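Local coordinates for protein NalD (Pseudomonas aeruginosa PAO1, PDB 5DAJ) that represses expression of the MexAB-OprM multidrug efflux pump as its secondary, TetR-family regulator, probably by binding DNA, with novobiocin acting as an inducer, at residues 55-58 with 59-63; 165-168 with 169-173; 178-181 with 182-185. All blocks are in the same frame, centred on the assembly; numbering follows the deposited sequence.

From the N terminus the chain first reaches contact 1, in helix 54-63, which follows the predicted helix-turn-helix; helices 6-26, 103-114 and 123-145 lie around it. Contact 2 comes about a hundred residues later, within helix 159-179 and on the far side of the chain's centre; the centres of contact 1 and contact 2 are 23 Å apart. Contact 3 closes the short turn where that helix ends and the chain heads for helix 186-201. All three are local and strictly in series, so none nests in or crosses another. Contacts 2 and 3 share helix 159-179, meet where L173 O lies 3.8 Å from F184 CZ, and both touch the second subunit.

Contact 1: 55-58 with 59-63; sequences AHLF and NEMLN
With chi1 of H56 at -171° the imidazole stands out from the helix, and E60, one turn on, lays its CG over one face. E60 is bent at its second torsion, which turns its carboxylate across toward the imidazole, and the two side chains run alongside each other, pointing the same way. E60 CG sits 4.2 Å from the centroid of the H56 ring, displaced toward the rim: a CH-pi contact. Ring and carboxylate planes differ by 33°, and H56 NE2 is 3.6 Å from E60 OE2. Their polar ends have other partners: H56 ND1 is hydrogen-bonded to F51 O, and E60 OE1 forms a salt bridge with R12 of helix 6-26.

F58 makes the matching i to i+4 pair with L62. Its CG is likewise opposite the backbone N (chi1 -177°), which stands the phenyl ring out from the helix, where L62 of the next turn crosses it obliquely. L62 CG lies over one ring face near the rim, while the CD1 branch reaches F58 CE2 at 3.4 Å. A lighter apolar touch joins L57 CD2 to the CE of M61, a selenomethionine, at 4.3 Å. Beneath the side chains runs a continuous ladder of backbone bonds: N59 N to A55 O (3.0 Å), E60 N to H56 O (2.9 Å), M61 N to L57 O (3.0 Å) and L62 N to F58 O (3.1 Å).

L57 and M61 meet A19 of helix 6-26; M61 and L62 share I108 of helix 103-114, a helix that F58 also meets; A55, H56, F58 and N59 lie on helix 123-145. This is the regular alpha-helical i to i+4 pattern, here in the helix that, as in other TetR-family repressors, joins the DNA-binding part to the larger regulatory domain.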
ATOM      1  N   ALA A  55     -10.385 -17.989  -2.193  1.00 49.13           N
ATOM      2  CA  ALA A  55     -10.586 -16.736  -1.429  1.00 49.06           C
ATOM      3  C   ALA A  55     -10.721 -16.996   0.055  1.00 49.52           C
ATOM      4  O   ALA A  55     -10.163 -16.265   0.874  1.00 51.67           O
ATOM      5  CB  ALA A  55     -11.804 -15.976  -1.933  1.00 44.68           C
ATOM      6  N   HIS A  56     -11.476 -18.035   0.390  1.00 52.01           N
ATOM      7  CA  HIS A  56     -11.676 -18.423   1.784  1.00 52.49           C
ATOM      8  C   HIS A  56     -10.391 -18.958   2.392  1.00 52.10           C
ATOM      9  O   HIS A  56     -10.106 -18.687   3.552  1.00 53.05           O
ATOM     10  CB  HIS A  56     -12.763 -19.476   1.914  1.00 53.46           C
ATOM     11  CG  HIS A  56     -13.161 -19.759   3.328  1.00 55.44           C
ATOM     12  ND1 HIS A  56     -12.988 -20.994   3.913  1.00 61.51           N
ATOM     13  CD2 HIS A  56     -13.704 -18.965   4.283  1.00 57.49           C
ATOM     14  CE1 HIS A  56     -13.424 -20.957   5.160  1.00 59.55           C
ATOM     15  NE2 HIS A  56     -13.860 -19.736   5.410  1.00 56.75           N
ATOM     16  N   LEU A  57      -9.642 -19.727   1.600  1.00 50.38           N
ATOM     17  CA  LEU A  57      -8.332 -20.244   2.007  1.00 49.48           C
ATOM     18  C   LEU A  57      -7.410 -19.083   2.362  1.00 48.15           C
ATOM     19  O   LEU A  57      -6.838 -19.025   3.449  1.00 44.71           O
ATOM     20  CB  LEU A  57      -7.706 -21.082   0.890  1.00 47.45           C
ATOM     21  CG  LEU A  57      -6.490 -21.925   1.278  1.00 51.73           C
ATOM     22  CD1 LEU A  57      -6.366 -23.135   0.368  1.00 53.98           C
ATOM     23  CD2 LEU A  57      -5.189 -21.133   1.244  1.00 55.13           C
ATOM     24  N   PHE A  58      -7.307 -18.145   1.429  1.00 50.07           N
ATOM     25  CA  PHE A  58      -6.498 -16.933   1.591  1.00 51.60           C
ATOM     26  C   PHE A  58      -6.878 -16.160   2.856  1.00 50.15           C
ATOM     27  O   PHE A  58      -6.020 -15.659   3.567  1.00 56.52           O
ATOM     28  CB  PHE A  58      -6.667 -16.043   0.361  1.00 50.92           C
ATOM     29  CG  PHE A  58      -5.825 -14.804   0.379  1.00 47.19           C
ATOM     30  CD1 PHE A  58      -4.474 -14.877   0.170  1.00 52.74           C
ATOM     31  CD2 PHE A  58      -6.394 -13.571   0.592  1.00 50.92           C
ATOM     32  CE1 PHE A  58      -3.697 -13.733   0.166  1.00 54.16           C
ATOM     33  CE2 PHE A  58      -5.623 -12.422   0.597  1.00 55.22           C
ATOM     34  CZ  PHE A  58      -4.265 -12.507   0.380  1.00 51.38           C
ATOM     35  N   ASN A  59      -8.173 -16.086   3.119  1.00 49.23           N
ATOM     36  CA  ASN A  59      -8.701 -15.389   4.288  1.00 53.17           C
ATOM     37  C   ASN A  59      -8.352 -16.074   5.614  1.00 56.77           C
ATOM     38  O   ASN A  59      -8.011 -15.405   6.600  1.00 59.27           O
ATOM     39  CB  ASN A  59     -10.220 -15.249   4.169  1.00 56.15           C
ATOM     40  CG  ASN A  59     -10.718 -13.907   4.649  1.00 64.58           C
ATOM     41  OD1 ASN A  59     -11.590 -13.835   5.487  1.00 77.98           O
ATOM     42  ND2 ASN A  59     -10.152 -12.829   4.124  1.00 76.08           N
ATOM     43  N   GLU A  60      -8.472 -17.400   5.633  1.00 49.96           N
ATOM     44  CA  GLU A  60      -8.071 -18.213   6.783  1.00 49.86           C
ATOM     45  C   GLU A  60      -6.585 -18.051   7.062  1.00 49.81           C
ATOM     46  O   GLU A  60      -6.163 -18.043   8.218  1.00 49.35           O
ATOM     47  CB  GLU A  60      -8.390 -19.694   6.542  1.00 51.03           C
ATOM     48  CG  GLU A  60      -9.871 -20.027   6.576  1.00 57.36           C
ATOM     49  CD  GLU A  60     -10.502 -19.791   7.938  1.00 63.64           C
ATOM     50  OE1 GLU A  60     -10.042 -20.400   8.932  1.00 76.15           O
ATOM     51  OE2 GLU A  60     -11.446 -18.967   8.009  1.00 64.67           O
HETATM   52  N   MSE A  61      -5.807 -17.903   5.996  1.00 48.60           N
HETATM   53  CA  MSE A  61      -4.366 -17.691   6.110  1.00 53.32           C
HETATM   54  C   MSE A  61      -4.089 -16.375   6.799  1.00 53.08           C
HETATM   55  O   MSE A  61      -3.344 -16.314   7.772  1.00 56.31           O
HETATM   56  CB  MSE A  61      -3.701 -17.734   4.733  1.00 55.78           C
HETATM   57  CG  MSE A  61      -2.178 -17.665   4.814  1.00 58.64           C
HETATM   58 SE   MSE A  61      -1.429 -17.493   3.004  1.00 68.13          SE
HETATM   59  CE  MSE A  61      -1.579 -19.413   2.702  1.00 68.91           C
ATOM     60  N   LEU A  62      -4.721 -15.313   6.341  1.00 52.04           N
ATOM     61  CA  LEU A  62      -4.556 -14.002   6.937  1.00 50.68           C
ATOM     62  C   LEU A  62      -4.959 -13.947   8.385  1.00 52.14           C
ATOM     63  O   LEU A  62      -4.363 -13.283   9.168  1.00 59.37           O
ATOM     64  CB  LEU A  62      -5.357 -12.989   6.177  1.00 52.31           C
ATOM     65  CG  LEU A  62      -4.865 -12.736   4.778  1.00 47.49           C
ATOM     66  CD1 LEU A  62      -5.933 -12.019   4.002  1.00 40.17           C
ATOM     67  CD2 LEU A  62      -3.624 -11.895   4.826  1.00 50.77           C
ATOM     68  N   ASN A  63      -6.002 -14.645   8.728  1.00 56.45           N
ATOM     69  CA  ASN A  63      -6.481 -14.739  10.116  1.00 59.51           C
ATOM     70  C   ASN A  63      -5.431 -15.214  11.107  1.00 61.28           C
ATOM     71  O   ASN A  63      -5.456 -14.798  12.263  1.00 64.04           O
ATOM     72  CB  ASN A  63      -7.678 -15.686  10.219  1.00 61.86           C
ATOM     73  CG  ASN A  63      -8.976 -15.050   9.811  1.00 67.46           C
ATOM     74  OD1 ASN A  63      -9.045 -13.856   9.503  1.00 66.12           O
ATOM     75  ND2 ASN A  63     -10.033 -15.859   9.805  1.00 75.52           N
TER

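Contact 2: 165-168 with 169-173; sequences ALHA and LILGL
L169 donates its backbone N to A165 O at 3.1 Å, and its CB settles against the carbonyl oxygen of L166. From there the side chain leads away from 165-168 and meets M197 of helix 186-201 and A165 of the second subunit.

I170 follows, its N bonded almost straight to L166 O (3.1 Å, 168° at the hydrogen). Its CG1 branch lies opposite the carbonyl carbon (chi1 -55°), which folds the ethyl arm back along the helix so that CG1 comes to 3.4 Å from L166 O. The tip methyls then meet: I170 CD1 is 4.2 Å from L166 CD1, with the two side chains alongside each other and directed the same way.

L171 donates its N to H167 O at 2.9 Å. Its CD2 methyl approaches H167 CE1 at 4.1 Å, the leucine passing at a slant to the imidazole. The ring's ND1 is hydrogen-bonded to D176 OD2 of the second subunit, and that same aspartate packs on L171; L171 and H167 thus share D176 of the second subunit. G172 continues the ladder through its N to A168 O at 2.8 Å, and L173 N carries on to L169 O within the second segment.

L166 and I170 pack within their own subunit, against C92 of helix 84-101 and against F198 and L194 of helix 186-201, while H167 rests on V133 and I137 of helix 123-145. L173 meets V96 and L194 there and also A168 of the second subunit, and A168 in turn packs on L173 of that subunit. This reciprocal pairing sets helix 159-179 against its counterpart, with helix 186-201 packed beside it in the same chain, consistent with the TetR-family pattern in which the last two long helices form the dimer interface.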
ATOM      1  N   ALA A 165      -5.461   9.462   8.592  1.00 32.38           N
ATOM      2  CA  ALA A 165      -4.071   9.874   8.402  1.00 37.75           C
ATOM      3  C   ALA A 165      -3.133   8.859   9.041  1.00 39.03           C
ATOM      4  O   ALA A 165      -2.181   8.395   8.403  1.00 45.23           O
ATOM      5  CB  ALA A 165      -3.823  11.258   8.991  1.00 39.34           C
ATOM      6  N   LEU A 166      -3.441   8.483  10.279  1.00 37.68           N
ATOM      7  CA  LEU A 166      -2.618   7.522  11.021  1.00 38.86           C
ATOM      8  C   LEU A 166      -2.566   6.171  10.329  1.00 37.01           C
ATOM      9  O   LEU A 166      -1.495   5.631  10.105  1.00 36.86           O
ATOM     10  CB  LEU A 166      -3.117   7.322  12.454  1.00 42.33           C
ATOM     11  CG  LEU A 166      -2.338   6.288  13.287  1.00 43.92           C
ATOM     12  CD1 LEU A 166      -0.849   6.581  13.344  1.00 44.07           C
ATOM     13  CD2 LEU A 166      -2.893   6.218  14.693  1.00 45.39           C
ATOM     14  N   HIS A 167      -3.730   5.633   9.991  1.00 35.43           N
ATOM     15  CA  HIS A 167      -3.801   4.322   9.356  1.00 35.47           C
ATOM     16  C   HIS A 167      -3.050   4.290   8.029  1.00 35.39           C
ATOM     17  O   HIS A 167      -2.356   3.308   7.728  1.00 38.86           O
ATOM     18  CB  HIS A 167      -5.234   3.855   9.114  1.00 35.14           C
ATOM     19  CG  HIS A 167      -5.304   2.520   8.447  1.00 37.31           C
ATOM     20  ND1 HIS A 167      -5.472   2.376   7.089  1.00 41.05           N
ATOM     21  CD2 HIS A 167      -5.130   1.271   8.937  1.00 40.09           C
ATOM     22  CE1 HIS A 167      -5.440   1.095   6.777  1.00 37.88           C
ATOM     23  NE2 HIS A 167      -5.235   0.401   7.883  1.00 43.33           N
ATOM     24  N   ALA A 168      -3.225   5.340   7.234  1.00 33.16           N
ATOM     25  CA  ALA A 168      -2.529   5.463   5.957  1.00 35.78           C
ATOM     26  C   ALA A 168      -1.013   5.400   6.156  1.00 36.74           C
ATOM     27  O   ALA A 168      -0.325   4.696   5.422  1.00 41.68           O
ATOM     28  CB  ALA A 168      -2.911   6.753   5.257  1.00 37.23           C
ATOM     29  N   LEU A 169      -0.507   6.094   7.173  1.00 35.05           N
ATOM     30  CA  LEU A 169       0.926   6.050   7.484  1.00 36.32           C
ATOM     31  C   LEU A 169       1.401   4.638   7.820  1.00 37.17           C
ATOM     32  O   LEU A 169       2.394   4.172   7.262  1.00 40.12           O
ATOM     33  CB  LEU A 169       1.290   6.978   8.636  1.00 37.43           C
ATOM     34  CG  LEU A 169       2.755   6.909   9.086  1.00 37.89           C
ATOM     35  CD1 LEU A 169       3.697   7.292   7.963  1.00 37.77           C
ATOM     36  CD2 LEU A 169       2.977   7.803  10.284  1.00 39.70           C
ATOM     37  N   ILE A 170       0.681   3.954   8.713  1.00 37.26           N
ATOM     38  CA  ILE A 170       1.028   2.569   9.091  1.00 39.60           C
ATOM     39  C   ILE A 170       1.022   1.659   7.861  1.00 40.93           C
ATOM     40  O   ILE A 170       1.962   0.900   7.633  1.00 43.29           O
ATOM     41  CB  ILE A 170       0.065   1.950  10.127  1.00 39.88           C
ATOM     42  CG1 ILE A 170      -0.059   2.820  11.377  1.00 43.57           C
ATOM     43  CG2 ILE A 170       0.534   0.555  10.527  1.00 41.28           C
ATOM     44  CD1 ILE A 170       1.259   3.218  12.010  1.00 50.05           C
ATOM     45  N   LEU A 171      -0.055   1.741   7.088  1.00 39.51           N
ATOM     46  CA  LEU A 171      -0.215   0.936   5.883  1.00 36.51           C
ATOM     47  C   LEU A 171       0.915   1.189   4.898  1.00 37.21           C
ATOM     48  O   LEU A 171       1.454   0.253   4.315  1.00 36.67           O
ATOM     49  CB  LEU A 171      -1.548   1.241   5.209  1.00 35.52           C
ATOM     50  CG  LEU A 171      -1.848   0.515   3.903  1.00 37.77           C
ATOM     51  CD1 LEU A 171      -1.893  -0.992   4.093  1.00 37.50           C
ATOM     52  CD2 LEU A 171      -3.162   1.012   3.336  1.00 41.02           C
ATOM     53  N   GLY A 172       1.247   2.463   4.717  1.00 37.75           N
ATOM     54  CA  GLY A 172       2.312   2.878   3.815  1.00 40.11           C
ATOM     55  C   GLY A 172       3.681   2.362   4.221  1.00 42.18           C
ATOM     56  O   GLY A 172       4.449   1.904   3.382  1.00 43.71           O
ATOM     57  N   LEU A 173       3.975   2.426   5.513  1.00 41.89           N
ATOM     58  CA  LEU A 173       5.233   1.899   6.045  1.00 42.61           C
ATOM     59  C   LEU A 173       5.380   0.400   5.782  1.00 41.56           C
ATOM     60  O   LEU A 173       6.433  -0.055   5.336  1.00 41.51           O
ATOM     61  CB  LEU A 173       5.353   2.171   7.546  1.00 43.55           C
ATOM     62  CG  LEU A 173       5.556   3.631   7.942  1.00 42.36           C
ATOM     63  CD1 LEU A 173       5.420   3.763   9.446  1.00 43.43           C
ATOM     64  CD2 LEU A 173       6.905   4.152   7.484  1.00 42.74           C
TER

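Contact 3: 178-181 with 182-185; sequences LRDP and RLFD
D180 is the buried, polar centre of this turn, and R182 wraps round its carboxylate from two directions. D180 OD1 accepts R182 N at 3.1 Å and R182 NE at 2.8 Å, the two donors arriving from opposite faces of the carboxylate plane. The second bond belongs to a salt bridge; NE comes in on the syn side, and the carboxylate and guanidinium planes are 32° apart. The bend of the R182 chain at its third torsion brings NE back over the aspartate. With OD1 taking the N of the residue two ahead, D180 makes an Asx turn, laid over a type I beta turn whose closing bond runs from L183 N to D180 O at 3.2 Å; together they lie where helix 159-179 ends. L183 CD1 lies 3.6 Å from R179 NH2, and that guanidinium forms a salt bridge with D176 of its own chain and is bonded to N130 of the second subunit. L183 packs on I137 of the second subunit, and its carbonyl accepts from R164 there. The outer side is looser: P181 is exposed, and R182, though tied to D180 and touching Q134 of the second subunit, is exposed too.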
ATOM      1  N   LEU A 178       7.970  -3.772   2.929  1.00 44.03           N
ATOM      2  CA  LEU A 178       7.794  -5.089   2.308  1.00 42.83           C
ATOM      3  C   LEU A 178       8.169  -5.090   0.823  1.00 44.26           C
ATOM      4  O   LEU A 178       8.693  -6.077   0.319  1.00 49.30           O
ATOM      5  CB  LEU A 178       6.366  -5.573   2.475  1.00 42.24           C
ATOM      6  CG  LEU A 178       5.936  -5.886   3.909  1.00 41.60           C
ATOM      7  CD1 LEU A 178       4.419  -5.992   4.019  1.00 41.24           C
ATOM      8  CD2 LEU A 178       6.604  -7.149   4.415  1.00 41.24           C
ATOM      9  N   ARG A 179       7.919  -3.978   0.138  1.00 48.51           N
ATOM     10  CA  ARG A 179       8.362  -3.779  -1.261  1.00 47.11           C
ATOM     11  C   ARG A 179       9.895  -3.681  -1.337  1.00 50.99           C
ATOM     12  O   ARG A 179      10.515  -4.302  -2.184  1.00 52.57           O
ATOM     13  CB  ARG A 179       7.721  -2.524  -1.865  1.00 46.80           C
ATOM     14  CG  ARG A 179       8.079  -2.247  -3.329  1.00 45.53           C
ATOM     15  CD  ARG A 179       7.516  -0.928  -3.842  1.00 49.17           C
ATOM     16  NE  ARG A 179       7.747   0.167  -2.891  1.00 54.62           N
ATOM     17  CZ  ARG A 179       8.904   0.811  -2.730  1.00 56.74           C
ATOM     18  NH1 ARG A 179       9.976   0.520  -3.463  1.00 64.23           N
ATOM     19  NH2 ARG A 179       8.990   1.766  -1.823  1.00 61.48           N
ATOM     20  N   ASP A 180      10.479  -2.876  -0.451  1.00 58.14           N
ATOM     21  CA  ASP A 180      11.938  -2.636  -0.399  1.00 51.10           C
ATOM     22  C   ASP A 180      12.417  -2.534   1.060  1.00 48.81           C
ATOM     23  O   ASP A 180      12.346  -1.462   1.665  1.00 47.53           O
ATOM     24  CB  ASP A 180      12.298  -1.354  -1.162  1.00 51.31           C
ATOM     25  CG  ASP A 180      13.794  -1.024  -1.111  1.00 57.83           C
ATOM     26  OD1 ASP A 180      14.599  -1.872  -0.670  1.00 60.91           O
ATOM     27  OD2 ASP A 180      14.164   0.101  -1.520  1.00 65.75           O
ATOM     28  N   PRO A 181      12.906  -3.649   1.633  1.00 49.68           N
ATOM     29  CA  PRO A 181      13.365  -3.653   3.036  1.00 50.00           C
ATOM     30  C   PRO A 181      14.668  -2.911   3.325  1.00 49.33           C
ATOM     31  O   PRO A 181      15.041  -2.777   4.488  1.00 51.71           O
ATOM     32  CB  PRO A 181      13.513  -5.149   3.373  1.00 48.12           C
ATOM     33  CG  PRO A 181      13.543  -5.857   2.077  1.00 49.21           C
ATOM     34  CD  PRO A 181      12.808  -5.014   1.083  1.00 48.54           C
ATOM     35  N   ARG A 182      15.340  -2.424   2.290  1.00 53.64           N
ATOM     36  CA  ARG A 182      16.501  -1.535   2.464  1.00 59.39           C
ATOM     37  C   ARG A 182      16.117  -0.122   2.930  1.00 54.79           C
ATOM     38  O   ARG A 182      16.972   0.611   3.427  1.00 50.59           O
ATOM     39  CB  ARG A 182      17.282  -1.386   1.155  1.00 69.93           C
ATOM     40  CG  ARG A 182      17.759  -2.667   0.479  1.00 80.33           C
ATOM     41  CD  ARG A 182      18.241  -2.334  -0.936  1.00 87.53           C
ATOM     42  NE  ARG A 182      17.136  -2.058  -1.861  1.00 87.13           N
ATOM     43  CZ  ARG A 182      17.182  -1.245  -2.923  1.00 85.64           C
ATOM     44  NH1 ARG A 182      18.280  -0.566  -3.231  1.00 97.70           N
ATOM     45  NH2 ARG A 182      16.099  -1.090  -3.681  1.00 72.64           N
ATOM     46  N   LEU A 183      14.851   0.257   2.757  1.00 55.17           N
ATOM     47  CA  LEU A 183      14.394   1.635   3.032  1.00 49.11           C
ATOM     48  C   LEU A 183      14.623   2.070   4.455  1.00 44.55           C
ATOM     49  O   LEU A 183      15.075   3.191   4.698  1.00 49.53           O
ATOM     50  CB  LEU A 183      12.907   1.813   2.709  1.00 51.87           C
ATOM     51  CG  LEU A 183      12.565   2.093   1.250  1.00 52.35           C
ATOM     52  CD1 LEU A 183      11.051   2.107   1.097  1.00 57.00           C
ATOM     53  CD2 LEU A 183      13.156   3.405   0.766  1.00 49.88           C
ATOM     54  N   PHE A 184      14.302   1.190   5.391  1.00 38.39           N
ATOM     55  CA  PHE A 184      14.533   1.481   6.796  1.00 33.08           C
ATOM     56  C   PHE A 184      14.594   0.223   7.644  1.00 41.62           C
ATOM     57  O   PHE A 184      14.311  -0.873   7.179  1.00 43.50           O
ATOM     58  CB  PHE A 184      13.477   2.466   7.345  1.00 40.98           C
ATOM     59  CG  PHE A 184      12.070   1.947   7.328  1.00 42.77           C
ATOM     60  CD1 PHE A 184      11.593   1.145   8.361  1.00 45.85           C
ATOM     61  CD2 PHE A 184      11.207   2.291   6.309  1.00 42.95           C
ATOM     62  CE1 PHE A 184      10.285   0.670   8.357  1.00 42.60           C
ATOM     63  CE2 PHE A 184       9.903   1.817   6.295  1.00 42.48           C
ATOM     64  CZ  PHE A 184       9.438   1.008   7.320  1.00 40.81           C
ATOM     65  N   ASP A 185      14.993   0.420   8.895  1.00 51.27           N
ATOM     66  CA  ASP A 185      15.071  -0.640   9.889  1.00 51.33           C
ATOM     67  C   ASP A 185      13.849  -0.569  10.813  1.00 52.86           C
ATOM     68  O   ASP A 185      13.757   0.340  11.646  1.00 63.57           O
ATOM     69  CB  ASP A 185      16.355  -0.486  10.700  1.00 49.93           C
ATOM     70  CG  ASP A 185      16.457  -1.492  11.817  1.00 53.30           C
ATOM     71  OD1 ASP A 185      16.109  -2.677  11.598  1.00 56.33           O
ATOM     72  OD2 ASP A 185      16.898  -1.108  12.926  1.00 53.62           O
TER